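Local structure of putative hydrolase (Agrobacterium vitis, 3LLC) at residues I14-G19 and A96-D101; G45-M50 and E174-S179; G87-W92 and G117-R122; G139-A144 and R259-A264; H210-M215 and I255-N260. The protein is a putative alpha/beta hydrolase that probably cleaves thioester or ester bonds, perhaps removing fatty acyl groups from proteins. One frame throughout, in Å; residues are numbered along the deposited sequence.

Contact 1. Residues I14-G19 and A96-D101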
# COMPACT_ATOMS: atom_id res chain seq x y z
N ILE A 14 -5.34 -17.62 -1.38
CA ILE A 14 -3.94 -17.90 -1.72
C ILE A 14 -3.13 -18.22 -0.47
O ILE A 14 -3.09 -17.41 0.48
CB ILE A 14 -3.30 -16.69 -2.46
CG1 ILE A 14 -4.03 -16.43 -3.80
CG2 ILE A 14 -1.77 -16.89 -2.65
CD1 ILE A 14 -4.77 -15.12 -3.88
N THR A 15 -2.43 -19.35 -0.46
CA THR A 15 -1.57 -19.71 0.66
C THR A 15 -0.21 -19.00 0.54
O THR A 15 0.42 -19.04 -0.51
CB THR A 15 -1.37 -21.22 0.74
OG1 THR A 15 -2.64 -21.87 0.79
CG2 THR A 15 -0.56 -21.61 1.98
N VAL A 16 0.20 -18.34 1.62
CA VAL A 16 1.46 -17.60 1.68
C VAL A 16 2.27 -18.11 2.87
O VAL A 16 1.73 -18.27 3.96
CB VAL A 16 1.22 -16.08 1.80
CG1 VAL A 16 2.57 -15.29 1.79
CG2 VAL A 16 0.26 -15.56 0.70
N GLY A 17 3.54 -18.44 2.65
CA GLY A 17 4.41 -18.91 3.74
C GLY A 17 4.40 -20.42 3.95
O GLY A 17 3.59 -21.15 3.35
N GLN A 18 5.27 -20.87 4.85
CA GLN A 18 5.46 -22.31 5.16
C GLN A 18 5.28 -22.61 6.65
O GLN A 18 5.55 -21.75 7.50
CB GLN A 18 6.89 -22.77 4.79
CG GLN A 18 7.35 -22.46 3.37
CD GLN A 18 6.81 -23.44 2.35
OE1 GLN A 18 7.15 -24.63 2.37
NE2 GLN A 18 5.97 -22.95 1.44
N GLY A 19 4.88 -23.83 6.96
CA GLY A 19 4.80 -24.31 8.34
C GLY A 19 3.91 -23.44 9.20
O GLY A 19 2.80 -23.08 8.80
N ALA A 96 1.63 -9.45 -0.75
CA ALA A 96 1.40 -8.68 -1.96
C ALA A 96 2.11 -9.36 -3.15
O ALA A 96 1.49 -9.55 -4.20
CB ALA A 96 1.84 -7.19 -1.80
N LEU A 97 3.37 -9.74 -2.97
CA LEU A 97 4.12 -10.39 -4.04
C LEU A 97 3.51 -11.76 -4.40
O LEU A 97 3.44 -12.14 -5.59
CB LEU A 97 5.60 -10.50 -3.64
CG LEU A 97 6.61 -11.08 -4.65
CD1 LEU A 97 6.49 -10.35 -5.98
CD2 LEU A 97 8.05 -10.99 -4.10
N ALA A 98 3.08 -12.54 -3.39
CA ALA A 98 2.45 -13.83 -3.64
C ALA A 98 1.13 -13.70 -4.43
O ALA A 98 0.80 -14.55 -5.27
CB ALA A 98 2.21 -14.61 -2.32
N VAL A 99 0.37 -12.66 -4.14
CA VAL A 99 -0.90 -12.44 -4.84
C VAL A 99 -0.59 -12.09 -6.31
O VAL A 99 -1.16 -12.68 -7.24
CB VAL A 99 -1.71 -11.34 -4.16
CG1 VAL A 99 -2.84 -10.85 -5.09
CG2 VAL A 99 -2.25 -11.87 -2.82
N LEU A 100 0.38 -11.19 -6.52
CA LEU A 100 0.79 -10.86 -7.89
C LEU A 100 1.30 -12.08 -8.65
O LEU A 100 0.92 -12.29 -9.82
CB LEU A 100 1.80 -9.70 -7.90
CG LEU A 100 2.08 -9.04 -9.26
CD1 LEU A 100 0.94 -8.13 -9.68
CD2 LEU A 100 3.37 -8.27 -9.17
N ASP A 101 2.14 -12.92 -8.02
CA ASP A 101 2.67 -14.12 -8.66
C ASP A 101 1.62 -15.21 -8.91
O ASP A 101 1.81 -16.09 -9.78
CB ASP A 101 3.83 -14.71 -7.85
CG ASP A 101 5.08 -13.79 -7.82
OD1 ASP A 101 5.17 -12.81 -8.62
OD2 ASP A 101 5.99 -14.04 -6.98
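Ile-14 and Val-16 face Ala-98 and Val-99 where the end of strand 9-16 runs over helix 89-103, the short axes passing 8.9 Å apart with their N-to-C directions at 138°. Val-16 and Ala-98 make the closest pair: Val-16 CG2 lies 3.7 Å from Ala-98 CB, and the other branch, CG1, follows at 4.2 Å, which seats the small methyl against both prongs of the valine. CG1 stands anti to the backbone N (chi1 -177°), a rotation that turns the two methyls together onto the helix. Two residues back, Ile-14 reaches farther along the helix with its longer branch, and its CD1 comes 4.2 Å from Val-99 CG2. The Ile-14 CG2 methyl sits more loosely, 4.4 Å from the carbonyl oxygen of Ala-98. Strand 23-30, bonded to strand 9-16 through backbone pairs such as Ile-14 with Ile-25, adds Ile-25 against both Val-16 and Val-99. The closest meetings across the 161 Å² buried here are between methyl groups, with one carbonyl oxygen nearby, so the edge of the sheet is held to the helix by dispersion and hydrophobic burial, without directional polar bonds.

Contact 2. Residues G45-M50 and E174-S179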
# COMPACT_ATOMS: atom_id res chain seq x y z
N GLY A 45 -4.11 0.70 3.33
CA GLY A 45 -3.48 1.20 4.58
C GLY A 45 -3.48 0.21 5.76
O GLY A 45 -4.14 -0.83 5.74
N TYR A 46 -2.76 0.59 6.80
CA TYR A 46 -2.68 -0.15 8.05
C TYR A 46 -4.09 -0.24 8.60
O TYR A 46 -4.77 0.75 8.63
CB TYR A 46 -1.84 0.67 9.02
CG TYR A 46 -1.44 0.05 10.34
CD1 TYR A 46 -0.49 -0.96 10.38
CD2 TYR A 46 -1.88 0.58 11.56
CE1 TYR A 46 -0.04 -1.49 11.57
CE2 TYR A 46 -1.45 0.03 12.78
CZ TYR A 46 -0.51 -0.99 12.76
OH TYR A 46 -0.00 -1.57 13.91
N ARG A 47 -4.54 -1.41 9.00
CA ARG A 47 -5.92 -1.54 9.51
C ARG A 47 -7.06 -1.31 8.50
O ARG A 47 -8.21 -1.24 8.90
CB ARG A 47 -6.16 -0.63 10.76
CG ARG A 47 -5.28 -0.99 11.98
CD ARG A 47 -5.61 -0.10 13.21
NE ARG A 47 -6.96 -0.36 13.74
CZ ARG A 47 -7.59 0.40 14.64
NH1 ARG A 47 -7.02 1.48 15.17
NH2 ARG A 47 -8.82 0.06 15.04
N SER A 48 -6.78 -1.25 7.20
CA SER A 48 -7.86 -1.10 6.21
C SER A 48 -8.44 -2.47 5.82
O SER A 48 -7.89 -3.54 6.19
CB SER A 48 -7.35 -0.41 4.93
OG SER A 48 -6.39 -1.24 4.27
N ASP A 49 -9.50 -2.43 5.03
CA ASP A 49 -9.90 -3.66 4.35
C ASP A 49 -10.35 -3.39 2.94
O ASP A 49 -10.50 -2.25 2.48
CB ASP A 49 -10.87 -4.56 5.15
CG ASP A 49 -12.28 -4.03 5.21
OD1 ASP A 49 -12.81 -3.52 4.21
OD2 ASP A 49 -12.89 -4.17 6.28
N MSE A 50 -10.41 -4.47 2.18
CA MSE A 50 -10.55 -4.34 0.71
C MSE A 50 -11.95 -3.90 0.24
O MSE A 50 -12.15 -3.68 -0.98
CB MSE A 50 -10.08 -5.62 0.01
CG MSE A 50 -10.92 -6.78 0.25
SE MSE A 50 -10.33 -8.40 -0.76
CE MSE A 50 -11.27 -9.68 0.21
N GLU A 174 -1.90 3.94 20.90
CA GLU A 174 -2.22 5.35 20.72
C GLU A 174 -3.69 5.47 20.36
O GLU A 174 -4.27 4.62 19.64
CB GLU A 174 -1.37 6.00 19.62
CG GLU A 174 0.13 5.99 19.88
CD GLU A 174 0.58 6.98 20.93
OE1 GLU A 174 -0.19 7.89 21.30
OE2 GLU A 174 1.73 6.85 21.40
N VAL A 175 -4.33 6.51 20.90
CA VAL A 175 -5.75 6.81 20.61
C VAL A 175 -5.95 7.04 19.10
O VAL A 175 -5.15 7.74 18.47
CB VAL A 175 -6.21 8.09 21.35
CG1 VAL A 175 -6.13 7.89 22.87
CG2 VAL A 175 -5.39 9.32 20.89
N SER A 176 -7.01 6.45 18.53
CA SER A 176 -7.33 6.64 17.10
C SER A 176 -8.51 7.58 16.90
O SER A 176 -9.60 7.33 17.43
CB SER A 176 -7.67 5.31 16.42
OG SER A 176 -7.86 5.50 15.02
N GLU A 177 -8.28 8.63 16.11
CA GLU A 177 -9.32 9.56 15.64
C GLU A 177 -10.47 8.80 14.99
O GLU A 177 -11.65 9.15 15.15
CB GLU A 177 -8.69 10.53 14.60
CG GLU A 177 -9.66 11.44 13.84
CD GLU A 177 -8.94 12.50 12.99
OE1 GLU A 177 -7.69 12.49 12.96
OE2 GLU A 177 -9.62 13.33 12.36
N TYR A 178 -10.11 7.76 14.24
CA TYR A 178 -11.03 7.02 13.39
C TYR A 178 -11.66 5.74 13.99
O TYR A 178 -12.18 4.93 13.22
CB TYR A 178 -10.32 6.63 12.06
CG TYR A 178 -9.39 7.71 11.51
CD1 TYR A 178 -9.90 8.82 10.82
CD2 TYR A 178 -8.01 7.62 11.68
CE1 TYR A 178 -9.06 9.81 10.32
CE2 TYR A 178 -7.16 8.61 11.19
CZ TYR A 178 -7.69 9.70 10.50
OH TYR A 178 -6.85 10.69 10.03
N SER A 179 -11.61 5.54 15.31
CA SER A 179 -12.30 4.36 15.94
C SER A 179 -12.14 4.23 17.46
O SER A 179 -11.17 4.73 18.02
CB SER A 179 -11.86 3.02 15.29
OG SER A 179 -10.45 2.88 15.25
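Arg-47 supplies the larger share of this small surface contact, reaching from the loop after strand 39-43 to Ser-179 and Ser-176 in the loop between strands 171-174 and 183-186. Its CG is anti to the carbonyl carbon (chi1 -63°) and the chain bends at chi3, which carries the guanidinium to the second loop. There NH2 of Arg-47 stands 3.3 Å from Ser-179 OG, with the hydroxyl placed obliquely to the guanidinium plane; NH1 is farther from the same oxygen, at 3.7 Å. Ser-176 meets the group through its CB, 4.1 Å from Arg-47 NH1. The firm polar partners of that nitrogen lie just beyond, in Asn-183 OD1 and the carbonyl oxygen of Glu-181, and the latter also bonds to Ser-179 OG. Each loop is braced internally. Ser-176 OG accepts from Tyr-178 N at 3.3 Å, forming an ST turn within the type I turn 176-179. On the other side Arg-47 belongs to the type II turn 45-48, whose Gly-45 O accepts both from Ser-48 N and from Ser-48 OG, the hydroxyl at 2.7 Å. Loops like 45-50, following a central strand of the alpha/beta hydrolase sheet, commonly border the active site; Tyr-178 touching His-247, a member of the probable catalytic triad, is consistent with such a place here.

Contact 3. Residues G87-W92 and G117-R122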
# COMPACT_ATOMS: atom_id res chain seq x y z
N GLY A 87 1.69 -9.35 12.22
CA GLY A 87 1.95 -8.56 11.04
C GLY A 87 3.21 -7.68 11.08
O GLY A 87 3.54 -7.10 12.09
N THR A 88 3.90 -7.61 9.94
CA THR A 88 5.07 -6.76 9.77
C THR A 88 5.07 -6.30 8.30
O THR A 88 4.44 -6.94 7.43
CB THR A 88 6.40 -7.52 10.07
OG1 THR A 88 6.53 -8.61 9.14
CG2 THR A 88 6.54 -8.05 11.56
N ILE A 89 5.80 -5.23 8.00
CA ILE A 89 6.00 -4.82 6.62
C ILE A 89 6.54 -6.00 5.78
O ILE A 89 6.03 -6.22 4.66
CB ILE A 89 6.90 -3.57 6.50
CG1 ILE A 89 6.32 -2.35 7.26
CG2 ILE A 89 7.11 -3.18 5.05
CD1 ILE A 89 5.01 -1.89 6.74
N SER A 90 7.53 -6.74 6.29
CA SER A 90 8.06 -7.89 5.53
C SER A 90 6.97 -8.93 5.18
O SER A 90 6.93 -9.43 4.03
CB SER A 90 9.22 -8.57 6.24
OG SER A 90 10.37 -7.73 6.31
N ARG A 91 6.13 -9.30 6.16
CA ARG A 91 5.08 -10.30 5.92
C ARG A 91 3.99 -9.81 4.97
O ARG A 91 3.50 -10.57 4.11
CB ARG A 91 4.43 -10.78 7.25
CG ARG A 91 5.30 -11.78 7.98
CD ARG A 91 4.87 -12.03 9.39
NE ARG A 91 3.51 -12.54 9.59
CZ ARG A 91 3.13 -13.82 9.53
NH1 ARG A 91 3.98 -14.79 9.19
NH2 ARG A 91 1.86 -14.14 9.80
N TRP A 92 3.62 -8.53 5.09
CA TRP A 92 2.57 -7.95 4.26
C TRP A 92 3.06 -7.73 2.82
O TRP A 92 2.32 -7.94 1.86
CB TRP A 92 2.03 -6.65 4.89
CG TRP A 92 1.24 -6.94 6.19
CD1 TRP A 92 0.47 -8.03 6.44
CD2 TRP A 92 1.13 -6.10 7.37
NE1 TRP A 92 -0.11 -7.95 7.69
CE2 TRP A 92 0.27 -6.78 8.28
CE3 TRP A 92 1.67 -4.87 7.74
CZ2 TRP A 92 -0.08 -6.24 9.54
CZ3 TRP A 92 1.35 -4.35 9.00
CH2 TRP A 92 0.50 -5.05 9.88
N GLY A 117 1.46 2.43 0.11
CA GLY A 117 2.48 3.15 -0.67
C GLY A 117 3.90 2.71 -0.37
O GLY A 117 4.75 2.61 -1.28
N TRP A 118 4.17 2.42 0.91
CA TRP A 118 5.48 1.84 1.31
C TRP A 118 5.63 0.46 0.68
O TRP A 118 6.68 0.13 0.10
CB TRP A 118 5.54 1.71 2.86
CG TRP A 118 6.88 1.35 3.48
CD1 TRP A 118 8.05 1.06 2.86
CD2 TRP A 118 7.16 1.29 4.89
NE1 TRP A 118 9.04 0.79 3.79
CE2 TRP A 118 8.51 0.93 5.05
CE3 TRP A 118 6.38 1.48 6.04
CZ2 TRP A 118 9.11 0.78 6.31
CZ3 TRP A 118 6.97 1.34 7.28
CH2 TRP A 118 8.32 0.99 7.42
N ILE A 119 4.58 -0.35 0.80
CA ILE A 119 4.64 -1.71 0.27
C ILE A 119 4.78 -1.67 -1.27
O ILE A 119 5.54 -2.45 -1.83
CB ILE A 119 3.46 -2.59 0.80
CG1 ILE A 119 3.57 -2.73 2.34
CG2 ILE A 119 3.44 -4.00 0.14
CD1 ILE A 119 2.36 -3.38 2.99
N ALA A 120 4.10 -0.73 -1.94
CA ALA A 120 4.24 -0.57 -3.41
C ALA A 120 5.69 -0.29 -3.82
O ALA A 120 6.19 -0.89 -4.79
CB ALA A 120 3.33 0.57 -3.93
N LEU A 121 6.35 0.60 -3.08
CA LEU A 121 7.78 0.95 -3.36
C LEU A 121 8.71 -0.25 -3.14
O LEU A 121 9.60 -0.52 -3.96
CB LEU A 121 8.18 2.17 -2.49
CG LEU A 121 7.49 3.49 -2.84
CD1 LEU A 121 7.58 4.56 -1.72
CD2 LEU A 121 8.08 3.99 -4.15
N ARG A 122 8.50 -1.01 -2.05
CA ARG A 122 9.26 -2.26 -1.83
C ARG A 122 8.97 -3.31 -2.93
O ARG A 122 9.87 -4.04 -3.38
CB ARG A 122 8.97 -2.88 -0.44
CG ARG A 122 9.63 -2.09 0.74
CD ARG A 122 11.16 -2.31 0.82
NE ARG A 122 11.51 -3.71 1.04
CZ ARG A 122 12.21 -4.48 0.20
NH1 ARG A 122 12.73 -4.00 -0.93
NH2 ARG A 122 12.43 -5.73 0.52
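Ile-89 lies over one face of the Trp-118 indole, a CH-pi contact between the first turn of helix 89-103 and helix 115-128. Its CG1 is 3.9 Å from the centroid of the Trp-118 six-membered ring and 18° off the ring normal, while CD1 continues across the same face to 3.7 Å from Trp-118 CE3. The isoleucine chain and the indole cross at about a right angle. With Trp-118 CG anti to the backbone N (chi1 -171°), the ring swings out from its helix to meet this branch.

Aliphatic packing supplies the rest. Ile-119 CD1 touches Trp-92 CB at 3.8 Å, and Ile-119 CG1 faces Ile-89 CG2 more loosely at 4.5 Å. The Trp-92 ring leads away from Ile-119, and Gly-87 CA and Thr-88 O lie above one of its faces.

The polar bonds lie within one segment or reach residues beyond both. Thr-88 N-caps helix 89-103, its OG1 accepting from Arg-91 N at 3.1 Å with an N-H...O angle of 163°. The indole nitrogens are paired beyond the contact, Trp-118 NE1 with Asn-196 O and Trp-92 NE1 with Ser-75 O. Both buried N-H groups being thus satisfied, the rings can pack in the interior without the cost of a stranded donor, and the closest meetings of the helices are between hydrocarbon and pi surface.

Contact 4. Residues G139-A144 and R259-A264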
# COMPACT_ATOMS: atom_id res chain seq x y z
N GLY A 139 3.08 1.74 -14.08
CA GLY A 139 2.84 3.00 -13.38
C GLY A 139 2.44 2.78 -11.93
O GLY A 139 2.09 1.66 -11.54
N MSE A 140 2.51 3.85 -11.13
CA MSE A 140 2.19 3.77 -9.70
C MSE A 140 1.46 5.06 -9.30
O MSE A 140 1.89 6.17 -9.65
CB MSE A 140 3.45 3.57 -8.83
CG MSE A 140 4.27 2.28 -9.11
SE MSE A 140 6.02 2.32 -8.18
CE MSE A 140 5.48 3.74 -6.93
N VAL A 141 0.33 4.89 -8.59
CA VAL A 141 -0.45 6.02 -8.08
C VAL A 141 -0.41 5.83 -6.54
O VAL A 141 -0.78 4.76 -6.04
CB VAL A 141 -1.87 6.03 -8.62
CG1 VAL A 141 -2.69 7.14 -7.90
CG2 VAL A 141 -1.91 6.25 -10.19
N LEU A 142 0.13 6.81 -5.83
CA LEU A 142 0.35 6.70 -4.37
C LEU A 142 -0.51 7.78 -3.66
O LEU A 142 -0.44 8.93 -4.04
CB LEU A 142 1.82 6.89 -4.05
CG LEU A 142 2.82 5.95 -4.76
CD1 LEU A 142 4.27 6.30 -4.37
CD2 LEU A 142 2.45 4.52 -4.39
N ILE A 143 -1.33 7.37 -2.69
CA ILE A 143 -2.30 8.24 -2.02
C ILE A 143 -1.84 8.37 -0.56
O ILE A 143 -1.82 7.38 0.15
CB ILE A 143 -3.71 7.64 -2.09
CG1 ILE A 143 -4.12 7.42 -3.57
CG2 ILE A 143 -4.74 8.53 -1.32
CD1 ILE A 143 -4.71 6.13 -3.86
N ALA A 144 -1.44 9.58 -0.15
CA ALA A 144 -0.88 9.85 1.19
C ALA A 144 0.12 8.78 1.61
O ALA A 144 0.02 8.20 2.68
CB ALA A 144 -2.04 9.99 2.25
N ARG A 259 -9.20 8.78 -9.57
CA ARG A 259 -9.64 8.03 -10.78
C ARG A 259 -8.98 8.61 -12.05
O ARG A 259 -8.54 7.86 -12.94
CB ARG A 259 -11.17 8.06 -10.90
CG ARG A 259 -11.86 7.13 -9.90
CD ARG A 259 -13.38 7.30 -9.97
NE ARG A 259 -13.95 6.92 -11.26
CZ ARG A 259 -14.73 5.86 -11.49
NH1 ARG A 259 -15.05 5.02 -10.52
NH2 ARG A 259 -15.22 5.63 -12.70
N ASN A 260 -8.85 9.93 -12.12
CA ASN A 260 -8.19 10.55 -13.26
C ASN A 260 -6.69 10.19 -13.31
O ASN A 260 -6.14 9.98 -14.40
CB ASN A 260 -8.41 12.06 -13.26
CG ASN A 260 -9.83 12.46 -13.70
OD1 ASN A 260 -10.52 11.71 -14.37
ND2 ASN A 260 -10.24 13.66 -13.33
N ALA A 261 -6.04 10.12 -12.15
CA ALA A 261 -4.61 9.74 -12.06
C ALA A 261 -4.40 8.29 -12.56
O ALA A 261 -3.47 8.01 -13.32
CB ALA A 261 -4.07 9.90 -10.62
N ILE A 262 -5.27 7.37 -12.14
CA ILE A 262 -5.19 5.96 -12.59
C ILE A 262 -5.50 5.86 -14.10
O ILE A 262 -4.80 5.13 -14.83
CB ILE A 262 -6.15 5.03 -11.78
CG1 ILE A 262 -5.85 5.07 -10.27
CG2 ILE A 262 -6.12 3.60 -12.38
CD1 ILE A 262 -6.99 4.50 -9.40
N ARG A 263 -6.53 6.57 -14.59
CA ARG A 263 -6.86 6.57 -16.02
C ARG A 263 -5.69 7.04 -16.90
O ARG A 263 -5.47 6.46 -17.98
CB ARG A 263 -8.12 7.42 -16.28
CG ARG A 263 -8.55 7.51 -17.73
CD ARG A 263 -9.76 8.42 -17.88
NE ARG A 263 -10.97 7.80 -17.33
N ALA A 264 -4.95 8.06 -16.46
CA ALA A 264 -3.77 8.54 -17.20
C ALA A 264 -2.64 7.48 -17.27
O ALA A 264 -1.85 7.51 -18.20
CB ALA A 264 -3.24 9.84 -16.60
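Val-141 carries its CG1 anti to the backbone N (chi1 173°) and its CG2 beside that nitrogen, a rotation that spreads the two methyls over neighbouring residues of helix 252-266, Ala-261 and Ile-262. Ile-262 answers with CG1 anti to its own carbonyl carbon (chi1 -59°), bringing that methylene up to the valine. The CG1 branch of Val-141 meets the methyl of Ala-261, with CB at 4.1 Å. The CG2 branch presses instead on the helix backbone: it lies 3.9 Å from Ala-261 O and 4.0 Å from Ile-262 N, thus over the peptide joining the two residues. The same methyl reaches Ile-262 CG1 at 4.1 Å. One valine thus sets one methyl on a peptide unit and the other beside the alanine methyl. All three residues are buried and the touching side-chain atoms are aliphatic carbons; across the contact the peptide oxygen and nitrogen face a methyl. Beyond the pair, Val-141 also touches Met-265 one turn along the helix, and Ile-262 continues onto Met-58 and Leu-61 of helix 53-65. Strand 136-143 lies inside the mixed sheet between strands 107-113 and 209-214, and Ala-261 leans on His-210 of the latter. Helix 252-266 thus packs across two adjacent strands, with helix 53-65 at its flank.

Contact 5. Residues H210-M215 and I255-N260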
# COMPACT_ATOMS: atom_id res chain seq x y z
N HIS A 210 2.69 9.06 -9.72
CA HIS A 210 1.85 10.21 -9.38
C HIS A 210 1.46 10.04 -7.92
O HIS A 210 0.79 9.05 -7.57
CB HIS A 210 0.59 10.23 -10.23
CG HIS A 210 -0.18 11.52 -10.15
ND1 HIS A 210 -1.08 11.90 -11.13
CD2 HIS A 210 -0.19 12.52 -9.24
CE1 HIS A 210 -1.62 13.06 -10.81
NE2 HIS A 210 -1.08 13.47 -9.67
N ILE A 211 1.86 11.01 -7.10
CA ILE A 211 1.49 11.07 -5.66
C ILE A 211 0.37 12.12 -5.46
O ILE A 211 0.44 13.22 -6.01
CB ILE A 211 2.69 11.47 -4.78
CG1 ILE A 211 3.89 10.52 -4.98
CG2 ILE A 211 2.30 11.55 -3.25
CD1 ILE A 211 5.28 11.18 -4.69
N LEU A 212 -0.66 11.74 -4.67
CA LEU A 212 -1.77 12.63 -4.27
C LEU A 212 -1.67 12.75 -2.73
O LEU A 212 -1.59 11.72 -2.03
CB LEU A 212 -3.12 12.05 -4.66
CG LEU A 212 -3.46 11.98 -6.17
CD1 LEU A 212 -4.41 10.82 -6.49
CD2 LEU A 212 -4.11 13.28 -6.62
N GLN A 213 -1.63 13.99 -2.22
CA GLN A 213 -1.35 14.24 -0.81
C GLN A 213 -2.09 15.49 -0.31
O GLN A 213 -2.05 16.59 -0.93
CB GLN A 213 0.17 14.42 -0.62
CG GLN A 213 0.62 14.87 0.76
CD GLN A 213 0.53 13.77 1.81
OE1 GLN A 213 1.01 12.64 1.61
NE2 GLN A 213 -0.06 14.12 2.96
N GLY A 214 -2.78 15.34 0.82
CA GLY A 214 -3.45 16.46 1.44
C GLY A 214 -2.53 17.27 2.34
O GLY A 214 -1.64 16.72 3.00
N MSE A 215 -2.75 18.59 2.39
CA MSE A 215 -1.94 19.45 3.26
C MSE A 215 -2.60 19.65 4.65
O MSE A 215 -2.06 20.35 5.49
CB MSE A 215 -1.62 20.79 2.58
CG MSE A 215 -0.93 20.64 1.19
SE MSE A 215 -0.55 22.29 0.35
CE MSE A 215 0.96 22.88 1.39
N ILE A 255 -11.85 11.52 -4.94
CA ILE A 255 -12.05 10.30 -5.74
C ILE A 255 -11.91 10.61 -7.24
O ILE A 255 -11.24 9.84 -7.94
CB ILE A 255 -13.41 9.67 -5.41
CG1 ILE A 255 -13.41 9.13 -3.96
CG2 ILE A 255 -13.80 8.51 -6.39
CD1 ILE A 255 -12.33 8.14 -3.61
N ASP A 256 -12.46 11.76 -7.70
CA ASP A 256 -12.31 12.21 -9.09
C ASP A 256 -10.83 12.37 -9.45
O ASP A 256 -10.40 11.91 -10.51
CB ASP A 256 -13.04 13.52 -9.35
CG ASP A 256 -14.56 13.38 -9.38
OD1 ASP A 256 -15.08 12.26 -9.38
OD2 ASP A 256 -15.23 14.41 -9.42
N ARG A 257 -10.03 13.02 -8.57
CA ARG A 257 -8.58 13.16 -8.83
C ARG A 257 -7.87 11.81 -8.88
O ARG A 257 -7.00 11.58 -9.73
CB ARG A 257 -7.87 14.07 -7.80
CG ARG A 257 -7.94 15.56 -8.12
CD ARG A 257 -7.17 16.40 -7.06
NE ARG A 257 -7.93 16.46 -5.82
CZ ARG A 257 -8.89 17.33 -5.54
NH1 ARG A 257 -9.19 18.32 -6.39
NH2 ARG A 257 -9.55 17.24 -4.38
N MSE A 258 -8.21 10.91 -7.96
CA MSE A 258 -7.57 9.59 -7.93
C MSE A 258 -7.93 8.78 -9.20
O MSE A 258 -7.07 8.12 -9.80
CB MSE A 258 -8.02 8.78 -6.70
CG MSE A 258 -7.31 7.45 -6.58
SE MSE A 258 -8.08 6.31 -5.14
CE MSE A 258 -9.63 5.84 -5.98
N ARG A 259 -9.20 8.78 -9.57
CA ARG A 259 -9.64 8.03 -10.78
C ARG A 259 -8.98 8.61 -12.05
O ARG A 259 -8.54 7.86 -12.94
CB ARG A 259 -11.17 8.06 -10.90
CG ARG A 259 -11.86 7.13 -9.90
CD ARG A 259 -13.38 7.30 -9.97
NE ARG A 259 -13.95 6.92 -11.26
CZ ARG A 259 -14.73 5.86 -11.49
NH1 ARG A 259 -15.05 5.02 -10.52
NH2 ARG A 259 -15.22 5.63 -12.70
N ASN A 260 -8.85 9.93 -12.12
CA ASN A 260 -8.19 10.55 -13.26
C ASN A 260 -6.69 10.19 -13.31
O ASN A 260 -6.14 9.98 -14.40
CB ASN A 260 -8.41 12.06 -13.26
CG ASN A 260 -9.83 12.46 -13.70
OD1 ASN A 260 -10.52 11.71 -14.37
ND2 ASN A 260 -10.24 13.66 -13.33
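Leu-212 points its CB from strand 209-214 toward helix 252-266, and the side chain can be followed outward from there. CG is anti to the carbonyl carbon (chi1 -69°), and the chain forks at it into two methyls that divide between consecutive helix residues. CD1 goes to the backbone of Met-258, a selenomethionine here, coming 3.7 Å from its CA and 4.1 Å from its N, with CB of the same residue at 4.2 Å. CD2 goes to the preceding residue and meets Arg-257 CB at 4.0 Å. The leucine thus presses on the helix main chain and the roots of two side chains, while their ends go elsewhere. Met-258 leads away to touch Glu-57 of helix 53-65. Arg-257, bent at chi3 (-74°), meets the leucine with the hydrocarbon at its base and turns its guanidinium to its own helix, with a salt bridge to Asp-254 and a hydrogen bond to Gln-253. Past Leu-212 in the strand, Gln-213 NE2 donates to Gly-214 O at 3.0 Å, in the carbonyl plane and on a lone pair. Branched aliphatic side chains of a parallel strand packed against a covering helix are characteristic of the three-layer alpha/beta hydrolase fold, here with the C-terminal helix over strand 209-214, which leads toward Asp-217 of the probable catalytic triad.

In the fold
Contacts 1, 3, 4 and 5 are buried, whereas contact 2 lies at the surface between two loops and is the one built round a charged group. Contacts 4 and 5 share helix 252-266 and rest on neighbouring strands of the same sheet, about 7 Å apart between centres; Ile-143 CD1 meets Met-258 SE between them at 3.6 Å. Contact 1 reaches that sheet at its edge strand 9-16, about 30 Å from contact 5 between centres. It shares helix 89-103 with contact 3, which joins helix to helix and adds an aromatic face to the methyl packing of the strand-helix contacts. Contact 3 also touches contact 2, through Tyr-46 and Trp-92.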